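Local coordinates for protein choline dehydrogenase and related flavoproteins (Aspergillus oryzae, PDB 3Q9T) that oxidises formate as a flavin-dependent oxidase of the glucose-methanol-choline oxidoreductase family, carrying 8-formyl-FAD at its catalytic site, at residues S53-S61 and M399-H407; P528-R539 and V561-E572. One frame throughout, in Å; residues are numbered along the deposited sequence.

Interaction 1. Residues S53-S61 and M399-H407; sequences SSAMDLRNS and MFGTAFQWH
Met56 and Ala403 form the tight half of this contact: Met56 CG lies 3.5 Å from Ala403 CB, and SD follows the same methyl before passing Gly401, whose CA is 3.7 Å from Met56 SD. A bend at the last torsion (chi3 -79°) turns CE back along Gly401. Met56 SD meets the Phe404 ring only as an oblique Met-aromatic contact, 5.5 Å from the ring centroid.

On the other side Arg59 CD stays 4.1 Å from Ala403 CB, and a water bridges the segments. Met56, Arg59, Thr402 and Trp406 are only partly buried here. The water donates to Met56 O, accepts from Arg59 NE in the plane of the guanidinium, and shares a 2.7 Å bond with Thr402 OG1. Arg59 lays its guanidinium nearly flat over one face of the Trp406 indole, the planes 7° apart, with NH1 offset toward the ring's rim. The 3.2 Å between Arg59 NH1 and Trp406 NE1 separates two donors; Trp406 NE1 gives a bent bond (136°) to Ala403 O, from above the carbonyl plane, and that oxygen also accepts from Gln506.

Ala403 also touches Tyr98, an FAD-binding residue, and the Arg59 side chain comes within about 5 Å of the 8-formyl-FAD. Beside the cofactor, then, two loops are joined by van der Waals contact, a guanidinium parallel over the indole rim and one water, with no direct hydrogen bond across.

Interaction 2. Residues P528-R539 and V561-E572; sequences PKLKVHGIKKLR and VGEKCADMIKAE
The Arg539 and Ile569 side chains run antiparallel alongside one another, and Ile569 CG1 sits over one face of the guanidinium, 3.4 Å from Arg539 NH1. On the opposite face lies Lys531 CE, offset toward the rim, and the flat group is held between two aliphatic surfaces. Its rotation is fixed from within its own segment: NE and NH2 both grip Lys529 O side-on, NE nearly along the C=O axis at 2.9 Å and NH2 in the carbonyl plane on a lone pair.

Lys531, extended beyond CG, approaches Glu572 from the opposite direction, and its NZ reaches the syn lone pair of Glu572 OE2 at 3.1 Å. A water accepts from Arg539 NH2 and donates to the same Glu572 OE2, whereas the direct salt bridge of that oxygen with Arg539 NH1 is long, 3.8 Å. Arg539 NH1 has a second carboxylate partner in Glu261.

Met568 crosses both Lys529 and Leu530 at about a right angle. Its bend at chi3 (-66°) brings SD to 3.6 Å from Lys529 CD and CE to 3.7 Å from Leu530 CG, while Leu530 CD1 packs on Cys565 CB at 3.6 Å.

The contact therefore lays the C-terminal helix 555-572 against the start of 538-540, an outermost strand of the five-stranded parallel sheet, and the loop before it. Cys565 and Ile569 also touch helix 16-25, and Lys564 reaches helix 122-131.

Interactions 1 and 2 lie on opposite sides of the chain's centre, their nearest atoms about 22 Å apart, and share no helix or strand. Interaction 1 is partly buried and joins two loops, the second of which continues to a hydrogen bond between His407 and Asp503 of the second subunit. Interaction 2 is mostly buried, pairs a helix with strand 538-540 and the loop before it, and touches no other protein chain. Their arginines differ: one lies parallel over the rim of an indole, with a water in plane at its edge; the other grips a backbone carbonyl with two nitrogens and has carboxylates near, that of Glu572 at long range. Interaction 2 joins segments only 22 residues apart, against 338 for 53-61/399-407.

Interaction 1. Residues S53-S61 and M399-H407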
loop_
_atom_site.group_PDB
_atom_site.type_symbol
_atom_site.label_atom_id
_atom_site.label_comp_id
_atom_site.label_asym_id
_atom_site.label_seq_id
_atom_site.Cartn_x
_atom_site.Cartn_y
_atom_site.Cartn_z
ATOM N N SER A 53 24.901 15.948 4.209
ATOM C CA SER A 53 23.859 15.859 5.236
ATOM C C SER A 53 22.462 16.118 4.682
ATOM O O SER A 53 21.473 15.892 5.370
ATOM C CB SER A 53 24.145 16.780 6.437
ATOM O OG SER A 53 24.081 18.157 6.102
ATOM N N SER A 54 22.394 16.587 3.440
ATOM C CA SER A 54 21.124 16.868 2.778
ATOM C C SER A 54 20.557 15.658 2.029
ATOM O O SER A 54 19.438 15.723 1.529
ATOM C CB SER A 54 21.288 18.008 1.768
ATOM O OG SER A 54 21.412 19.263 2.400
ATOM N N ALA A 55 21.326 14.573 1.939
ATOM C CA ALA A 55 20.942 13.409 1.115
ATOM C C ALA A 55 19.477 12.987 1.258
ATOM O O ALA A 55 18.737 12.944 0.267
ATOM C CB ALA A 55 21.862 12.229 1.385
ATOM N N MET A 56 19.065 12.675 2.484
ATOM C CA MET A 56 17.695 12.240 2.737
ATOM C C MET A 56 16.647 13.231 2.235
ATOM O O MET A 56 15.588 12.831 1.754
ATOM C CB MET A 56 17.490 11.880 4.216
ATOM C CG MET A 56 18.338 10.696 4.602
ATOM S SD MET A 56 18.056 9.969 6.222
ATOM C CE MET A 56 18.953 11.133 7.247
ATOM N N ASP A 57 16.958 14.519 2.302
ATOM C CA ASP A 57 16.043 15.529 1.800
ATOM C C ASP A 57 15.842 15.444 0.291
ATOM O O ASP A 57 14.936 16.074 -0.224
ATOM C CB ASP A 57 16.551 16.938 2.129
ATOM C CG ASP A 57 16.571 17.227 3.622
ATOM O OD1 ASP A 57 15.667 16.747 4.340
ATOM O OD2 ASP A 57 17.497 17.945 4.071
ATOM N N LEU A 58 16.697 14.705 -0.421
ATOM C CA LEU A 58 16.554 14.560 -1.878
ATOM C C LEU A 58 15.405 13.629 -2.296
ATOM O O LEU A 58 15.020 13.604 -3.469
ATOM C CB LEU A 58 17.854 14.078 -2.529
ATOM C CG LEU A 58 19.046 15.032 -2.486
ATOM C CD1 LEU A 58 20.323 14.288 -2.863
ATOM C CD2 LEU A 58 18.835 16.252 -3.373
ATOM N N ARG A 59 14.871 12.860 -1.348
ATOM C CA ARG A 59 13.677 12.065 -1.611
ATOM C C ARG A 59 12.514 12.997 -1.944
ATOM O O ARG A 59 12.319 14.016 -1.291
ATOM C CB ARG A 59 13.311 11.184 -0.409
ATOM C CG ARG A 59 14.273 10.027 -0.134
ATOM C CD ARG A 59 13.585 8.888 0.670
ATOM N NE ARG A 59 12.706 9.459 1.671
ATOM C CZ ARG A 59 11.467 9.064 1.926
ATOM N NH1 ARG A 59 10.920 8.044 1.273
ATOM N NH2 ARG A 59 10.773 9.701 2.856
ATOM N N ASN A 60 11.752 12.643 -2.967
ATOM C CA ASN A 60 10.666 13.486 -3.462
ATOM C C ASN A 60 11.058 14.817 -4.086
ATOM O O ASN A 60 10.185 15.584 -4.500
ATOM C CB ASN A 60 9.610 13.704 -2.384
ATOM C CG ASN A 60 8.784 12.463 -2.150
ATOM O OD1 ASN A 60 8.232 11.898 -3.096
ATOM N ND2 ASN A 60 8.727 12.003 -0.896
ATOM N N SER A 61 12.352 15.098 -4.171
ATOM C CA SER A 61 12.780 16.368 -4.768
ATOM C C SER A 61 12.742 16.250 -6.283
ATOM O O SER A 61 12.379 15.203 -6.825
ATOM C CB SER A 61 14.193 16.749 -4.309
ATOM O OG SER A 61 15.165 15.890 -4.888
ATOM N N MET A 399 20.974 9.819 13.912
ATOM C CA MET A 399 19.896 10.793 14.095
ATOM C C MET A 399 18.615 10.206 13.518
ATOM O O MET A 399 18.652 9.159 12.871
ATOM C CB MET A 399 20.233 12.155 13.464
ATOM C CG MET A 399 19.883 12.320 12.001
ATOM S SD MET A 399 20.131 14.009 11.360
ATOM C CE MET A 399 19.793 14.973 12.787
ATOM N N PHE A 400 17.479 10.847 13.764
ATOM C CA PHE A 400 16.255 10.390 13.123
ATOM C C PHE A 400 16.419 10.525 11.615
ATOM O O PHE A 400 16.803 11.586 11.136
ATOM C CB PHE A 400 15.044 11.205 13.564
ATOM C CG PHE A 400 13.748 10.697 12.996
ATOM C CD1 PHE A 400 13.042 9.697 13.638
ATOM C CD2 PHE A 400 13.251 11.201 11.810
ATOM C CE1 PHE A 400 11.845 9.221 13.132
ATOM C CE2 PHE A 400 12.039 10.729 11.288
ATOM C CZ PHE A 400 11.341 9.734 11.954
ATOM N N GLY A 401 16.126 9.458 10.873
ATOM C CA GLY A 401 16.262 9.486 9.426
ATOM C C GLY A 401 14.949 9.301 8.676
ATOM O O GLY A 401 14.400 8.192 8.633
ATOM N N THR A 402 14.464 10.383 8.062
ATOM C CA THR A 402 13.198 10.360 7.336
ATOM C C THR A 402 13.236 9.326 6.238
ATOM O O THR A 402 12.212 8.742 5.933
ATOM C CB THR A 402 12.866 11.712 6.685
ATOM O OG1 THR A 402 14.028 12.196 6.001
ATOM C CG2 THR A 402 12.440 12.729 7.747
ATOM N N ALA A 403 14.413 9.114 5.640
ATOM C CA ALA A 403 14.550 8.146 4.547
ATOM C C ALA A 403 14.234 6.718 4.980
ATOM O O ALA A 403 14.028 5.842 4.138
ATOM C CB ALA A 403 15.951 8.207 3.933
ATOM N N PHE A 404 14.209 6.480 6.289
ATOM C CA PHE A 404 14.010 5.129 6.810
ATOM C C PHE A 404 12.789 5.006 7.713
ATOM O O PHE A 404 12.696 4.073 8.498
ATOM C CB PHE A 404 15.246 4.681 7.578
ATOM C CG PHE A 404 16.483 4.604 6.738
ATOM C CD1 PHE A 404 16.681 3.537 5.876
ATOM C CD2 PHE A 404 17.453 5.601 6.809
ATOM C CE1 PHE A 404 17.819 3.454 5.104
ATOM C CE2 PHE A 404 18.618 5.514 6.032
ATOM C CZ PHE A 404 18.788 4.434 5.182
ATOM N N GLN A 405 11.865 5.955 7.598
ATOM C CA GLN A 405 10.674 6.014 8.445
ATOM C C GLN A 405 9.564 6.604 7.597
ATOM O O GLN A 405 9.175 7.765 7.756
ATOM C CB GLN A 405 10.904 6.913 9.663
ATOM C CG GLN A 405 11.864 6.367 10.694
ATOM C CD GLN A 405 11.296 5.206 11.486
ATOM O OE1 GLN A 405 10.800 5.397 12.587
ATOM N NE2 GLN A 405 11.384 3.996 10.939
ATOM N N TRP A 406 9.066 5.800 6.676
ATOM C CA TRP A 406 8.225 6.319 5.607
ATOM C C TRP A 406 6.823 6.681 6.092
ATOM O O TRP A 406 6.128 7.448 5.442
ATOM C CB TRP A 406 8.141 5.303 4.470
ATOM C CG TRP A 406 9.402 5.139 3.703
ATOM C CD1 TRP A 406 10.583 5.806 3.892
ATOM C CD2 TRP A 406 9.613 4.259 2.602
ATOM N NE1 TRP A 406 11.512 5.388 2.978
ATOM C CE2 TRP A 406 10.942 4.439 2.173
ATOM C CE3 TRP A 406 8.803 3.335 1.933
ATOM C CZ2 TRP A 406 11.482 3.731 1.111
ATOM C CZ3 TRP A 406 9.342 2.630 0.878
ATOM C CH2 TRP A 406 10.670 2.839 0.474
ATOM N N HIS A 407 6.393 6.135 7.228
ATOM C CA HIS A 407 5.019 6.412 7.663
ATOM C C HIS A 407 4.884 7.100 9.001
ATOM O O HIS A 407 3.770 7.344 9.435
ATOM C CB HIS A 407 4.150 5.146 7.615
ATOM C CG HIS A 407 3.923 4.642 6.225
ATOM N ND1 HIS A 407 2.948 5.155 5.396
ATOM C CD2 HIS A 407 4.578 3.704 5.499
ATOM C CE1 HIS A 407 2.992 4.533 4.230
ATOM N NE2 HIS A 407 3.978 3.654 4.263
HETATM O O HOH W 1 13.466 12.027 3.379
#

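Interaction 2. Residues P528-R539 and V561-E572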
loop_
_atom_site.group_PDB
_atom_site.type_symbol
_atom_site.label_atom_id
_atom_site.label_comp_id
_atom_site.label_asym_id
_atom_site.label_seq_id
_atom_site.Cartn_x
_atom_site.Cartn_y
_atom_site.Cartn_z
ATOM N N PRO A 528 28.940 -12.624 -20.818
ATOM C CA PRO A 528 30.013 -12.189 -19.920
ATOM C C PRO A 528 30.715 -10.892 -20.330
ATOM O O PRO A 528 31.363 -10.281 -19.485
ATOM C CB PRO A 528 30.981 -13.376 -19.940
ATOM C CG PRO A 528 30.088 -14.551 -20.137
ATOM C CD PRO A 528 29.046 -14.057 -21.142
ATOM N N LYS A 529 30.603 -10.473 -21.587
ATOM C CA LYS A 529 31.181 -9.198 -21.990
ATOM C C LYS A 529 30.115 -8.113 -21.937
ATOM O O LYS A 529 30.282 -7.035 -22.499
ATOM C CB LYS A 529 31.802 -9.288 -23.381
ATOM C CG LYS A 529 32.778 -10.463 -23.538
ATOM C CD LYS A 529 33.909 -10.419 -22.514
ATOM C CE LYS A 529 34.865 -11.579 -22.726
ATOM N NZ LYS A 529 36.050 -11.433 -21.853
ATOM N N LEU A 530 29.010 -8.431 -21.265
ATOM C CA LEU A 530 27.944 -7.473 -21.020
ATOM C C LEU A 530 27.266 -7.071 -22.318
ATOM O O LEU A 530 26.593 -6.046 -22.376
ATOM C CB LEU A 530 28.468 -6.238 -20.274
ATOM C CG LEU A 530 29.005 -6.518 -18.869
ATOM C CD1 LEU A 530 29.433 -5.227 -18.205
ATOM C CD2 LEU A 530 27.950 -7.248 -18.021
ATOM N N LYS A 531 27.437 -7.888 -23.351
ATOM C CA LYS A 531 26.712 -7.697 -24.609
ATOM C C LYS A 531 25.318 -8.314 -24.522
ATOM O O LYS A 531 25.167 -9.437 -24.032
ATOM C CB LYS A 531 27.468 -8.331 -25.779
ATOM C CG LYS A 531 28.815 -7.694 -26.056
ATOM C CD LYS A 531 29.522 -8.428 -27.170
ATOM C CE LYS A 531 30.780 -7.714 -27.565
ATOM N NZ LYS A 531 31.206 -8.187 -28.897
ATOM N N VAL A 532 24.309 -7.584 -25.003
ATOM C CA VAL A 532 22.934 -8.091 -25.018
ATOM C C VAL A 532 22.806 -9.331 -25.927
ATOM O O VAL A 532 23.074 -9.262 -27.131
ATOM C CB VAL A 532 21.924 -6.979 -25.427
ATOM C CG1 VAL A 532 20.501 -7.524 -25.504
ATOM C CG2 VAL A 532 21.979 -5.824 -24.453
ATOM N N HIS A 533 22.432 -10.471 -25.349
ATOM C CA HIS A 533 22.229 -11.686 -26.145
ATOM C C HIS A 533 21.307 -11.359 -27.320
ATOM O O HIS A 533 20.204 -10.827 -27.137
ATOM C CB HIS A 533 21.593 -12.814 -25.321
ATOM C CG HIS A 533 22.438 -13.312 -24.186
ATOM N ND1 HIS A 533 23.649 -13.948 -24.373
ATOM C CD2 HIS A 533 22.222 -13.305 -22.849
ATOM C CE1 HIS A 533 24.156 -14.283 -23.198
ATOM N NE2 HIS A 533 23.309 -13.905 -22.257
ATOM N N GLY A 534 21.755 -11.666 -28.530
ATOM C CA GLY A 534 20.932 -11.478 -29.704
ATOM C C GLY A 534 21.183 -10.188 -30.459
ATOM O O GLY A 534 20.697 -10.022 -31.573
ATOM N N ILE A 535 21.937 -9.273 -29.863
ATOM C CA ILE A 535 22.133 -7.957 -30.472
ATOM C C ILE A 535 23.610 -7.574 -30.529
ATOM O O ILE A 535 24.340 -7.779 -29.575
ATOM C CB ILE A 535 21.350 -6.876 -29.713
ATOM C CG1 ILE A 535 19.854 -7.204 -29.687
ATOM C CG2 ILE A 535 21.535 -5.508 -30.368
ATOM C CD1 ILE A 535 19.135 -6.941 -30.999
ATOM N N LYS A 536 24.054 -7.026 -31.653
ATOM C CA LYS A 536 25.428 -6.541 -31.749
ATOM C C LYS A 536 25.495 -5.050 -31.438
ATOM O O LYS A 536 24.523 -4.323 -31.633
ATOM C CB LYS A 536 25.986 -6.789 -33.147
ATOM C CG LYS A 536 25.877 -8.219 -33.653
ATOM C CD LYS A 536 26.276 -8.245 -35.132
ATOM C CE LYS A 536 25.902 -9.547 -35.823
ATOM N NZ LYS A 536 26.123 -9.449 -37.302
ATOM N N LYS A 537 26.652 -4.606 -30.962
ATOM C CA LYS A 537 26.915 -3.194 -30.675
ATOM C C LYS A 537 26.070 -2.616 -29.528
ATOM O O LYS A 537 25.862 -1.404 -29.458
ATOM C CB LYS A 537 26.739 -2.343 -31.941
ATOM C CG LYS A 537 27.698 -2.684 -33.083
ATOM C CD LYS A 537 27.624 -1.607 -34.174
ATOM C CE LYS A 537 28.782 -1.671 -35.161
ATOM N NZ LYS A 537 28.622 -2.764 -36.161
ATOM N N LEU A 538 25.579 -3.483 -28.644
ATOM C CA LEU A 538 24.749 -3.055 -27.521
ATOM C C LEU A 538 25.189 -3.743 -26.240
ATOM O O LEU A 538 25.177 -4.966 -26.153
ATOM C CB LEU A 538 23.264 -3.393 -27.758
ATOM C CG LEU A 538 22.314 -2.976 -26.622
ATOM C CD1 LEU A 538 22.497 -1.493 -26.290
ATOM C CD2 LEU A 538 20.846 -3.282 -26.934
ATOM N N ARG A 539 25.555 -2.954 -25.237
ATOM C CA ARG A 539 25.954 -3.511 -23.953
ATOM C C ARG A 539 25.141 -2.856 -22.847
ATOM O O ARG A 539 24.582 -1.778 -23.040
ATOM C CB ARG A 539 27.455 -3.302 -23.721
ATOM C CG ARG A 539 28.338 -4.143 -24.630
ATOM C CD ARG A 539 29.773 -3.656 -24.620
ATOM N NE ARG A 539 30.686 -4.704 -24.200
ATOM C CZ ARG A 539 31.769 -5.101 -24.867
ATOM N NH1 ARG A 539 32.133 -4.544 -26.022
ATOM N NH2 ARG A 539 32.494 -6.072 -24.349
ATOM N N VAL A 561 31.211 -2.769 -11.979
ATOM C CA VAL A 561 30.608 -3.229 -13.222
ATOM C C VAL A 561 30.951 -2.289 -14.389
ATOM O O VAL A 561 31.306 -2.740 -15.484
ATOM C CB VAL A 561 29.076 -3.388 -13.095
ATOM C CG1 VAL A 561 28.423 -3.302 -14.466
ATOM C CG2 VAL A 561 28.728 -4.726 -12.389
ATOM N N GLY A 562 30.856 -0.988 -14.135
ATOM C CA GLY A 562 31.203 0.010 -15.123
ATOM C C GLY A 562 32.672 -0.026 -15.511
ATOM O O GLY A 562 33.000 0.135 -16.683
ATOM N N GLU A 563 33.558 -0.247 -14.537
ATOM C CA GLU A 563 34.992 -0.235 -14.805
ATOM C C GLU A 563 35.334 -1.428 -15.688
ATOM O O GLU A 563 36.061 -1.293 -16.672
ATOM C CB GLU A 563 35.809 -0.268 -13.503
ATOM C CG GLU A 563 35.675 0.949 -12.606
ATOM C CD GLU A 563 36.516 2.138 -13.045
ATOM O OE1 GLU A 563 36.999 2.163 -14.195
ATOM O OE2 GLU A 563 36.701 3.062 -12.226
ATOM N N LYS A 564 34.786 -2.591 -15.353
ATOM C CA LYS A 564 35.041 -3.790 -16.136
ATOM C C LYS A 564 34.462 -3.631 -17.536
ATOM O O LYS A 564 35.119 -3.938 -18.526
ATOM C CB LYS A 564 34.488 -5.040 -15.447
ATOM C CG LYS A 564 34.741 -6.354 -16.220
ATOM C CD LYS A 564 34.418 -7.587 -15.364
ATOM C CE LYS A 564 34.659 -8.897 -16.105
ATOM N NZ LYS A 564 35.980 -8.916 -16.803
ATOM N N CYS A 565 33.238 -3.132 -17.625
ATOM C CA CYS A 565 32.621 -2.930 -18.926
ATOM C C CYS A 565 33.519 -2.125 -19.857
ATOM O O CYS A 565 33.734 -2.508 -21.004
ATOM C CB CYS A 565 31.279 -2.208 -18.795
ATOM S SG CYS A 565 30.443 -2.054 -20.386
ATOM N N ALA A 566 34.016 -0.998 -19.363
ATOM C CA ALA A 566 34.902 -0.135 -20.135
ATOM C C ALA A 566 36.177 -0.891 -20.567
ATOM O O ALA A 566 36.579 -0.842 -21.734
ATOM C CB ALA A 566 35.250 1.128 -19.323
ATOM N N ASP A 567 36.796 -1.604 -19.632
ATOM C CA ASP A 567 37.956 -2.428 -19.963
ATOM C C ASP A 567 37.641 -3.387 -21.106
ATOM O O ASP A 567 38.387 -3.448 -22.081
ATOM C CB ASP A 567 38.472 -3.201 -18.743
ATOM C CG ASP A 567 39.686 -2.533 -18.089
ATOM O OD1 ASP A 567 39.974 -1.361 -18.429
ATOM O OD2 ASP A 567 40.337 -3.177 -17.220
ATOM N N MET A 568 36.528 -4.118 -21.001
ATOM C CA MET A 568 36.149 -5.098 -22.032
ATOM C C MET A 568 35.862 -4.457 -23.402
ATOM O O MET A 568 36.174 -5.047 -24.443
ATOM C CB MET A 568 34.981 -5.963 -21.562
ATOM C CG MET A 568 35.285 -6.759 -20.268
ATOM S SD MET A 568 34.033 -8.003 -19.870
ATOM C CE MET A 568 32.632 -6.926 -19.528
ATOM N N ILE A 569 35.289 -3.252 -23.402
ATOM C CA ILE A 569 35.058 -2.524 -24.651
ATOM C C ILE A 569 36.399 -2.101 -25.274
ATOM O O ILE A 569 36.604 -2.228 -26.480
ATOM C CB ILE A 569 34.143 -1.301 -24.445
ATOM C CG1 ILE A 569 32.706 -1.754 -24.179
ATOM C CG2 ILE A 569 34.159 -0.375 -25.670
ATOM C CD1 ILE A 569 31.792 -0.623 -23.765
ATOM N N LYS A 570 37.317 -1.618 -24.446
ATOM C CA LYS A 570 38.627 -1.195 -24.935
ATOM C C LYS A 570 39.392 -2.358 -25.540
ATOM O O LYS A 570 40.077 -2.192 -26.545
ATOM C CB LYS A 570 39.459 -0.559 -23.827
ATOM C CG LYS A 570 38.962 0.809 -23.380
ATOM C CD LYS A 570 39.938 1.448 -22.387
ATOM C CE LYS A 570 39.361 2.724 -21.797
ATOM N NZ LYS A 570 40.256 3.310 -20.760
ATOM N N ALA A 571 39.274 -3.531 -24.924
ATOM C CA ALA A 571 39.979 -4.705 -25.413
ATOM C C ALA A 571 39.465 -5.086 -26.790
ATOM O O ALA A 571 40.202 -5.626 -27.621
ATOM C CB ALA A 571 39.828 -5.868 -24.445
ATOM N N GLU A 572 38.192 -4.808 -27.032
ATOM C CA GLU A 572 37.590 -5.144 -28.305
ATOM C C GLU A 572 38.006 -4.191 -29.423
ATOM O O GLU A 572 38.265 -4.629 -30.537
ATOM C CB GLU A 572 36.075 -5.177 -28.185
ATOM C CG GLU A 572 35.392 -5.357 -29.517
ATOM C CD GLU A 572 34.120 -6.143 -29.384
ATOM O OE1 GLU A 572 33.241 -6.004 -30.258
ATOM O OE2 GLU A 572 34.012 -6.903 -28.400
HETATM O O HOH W 2 34.054 -7.783 -25.808
#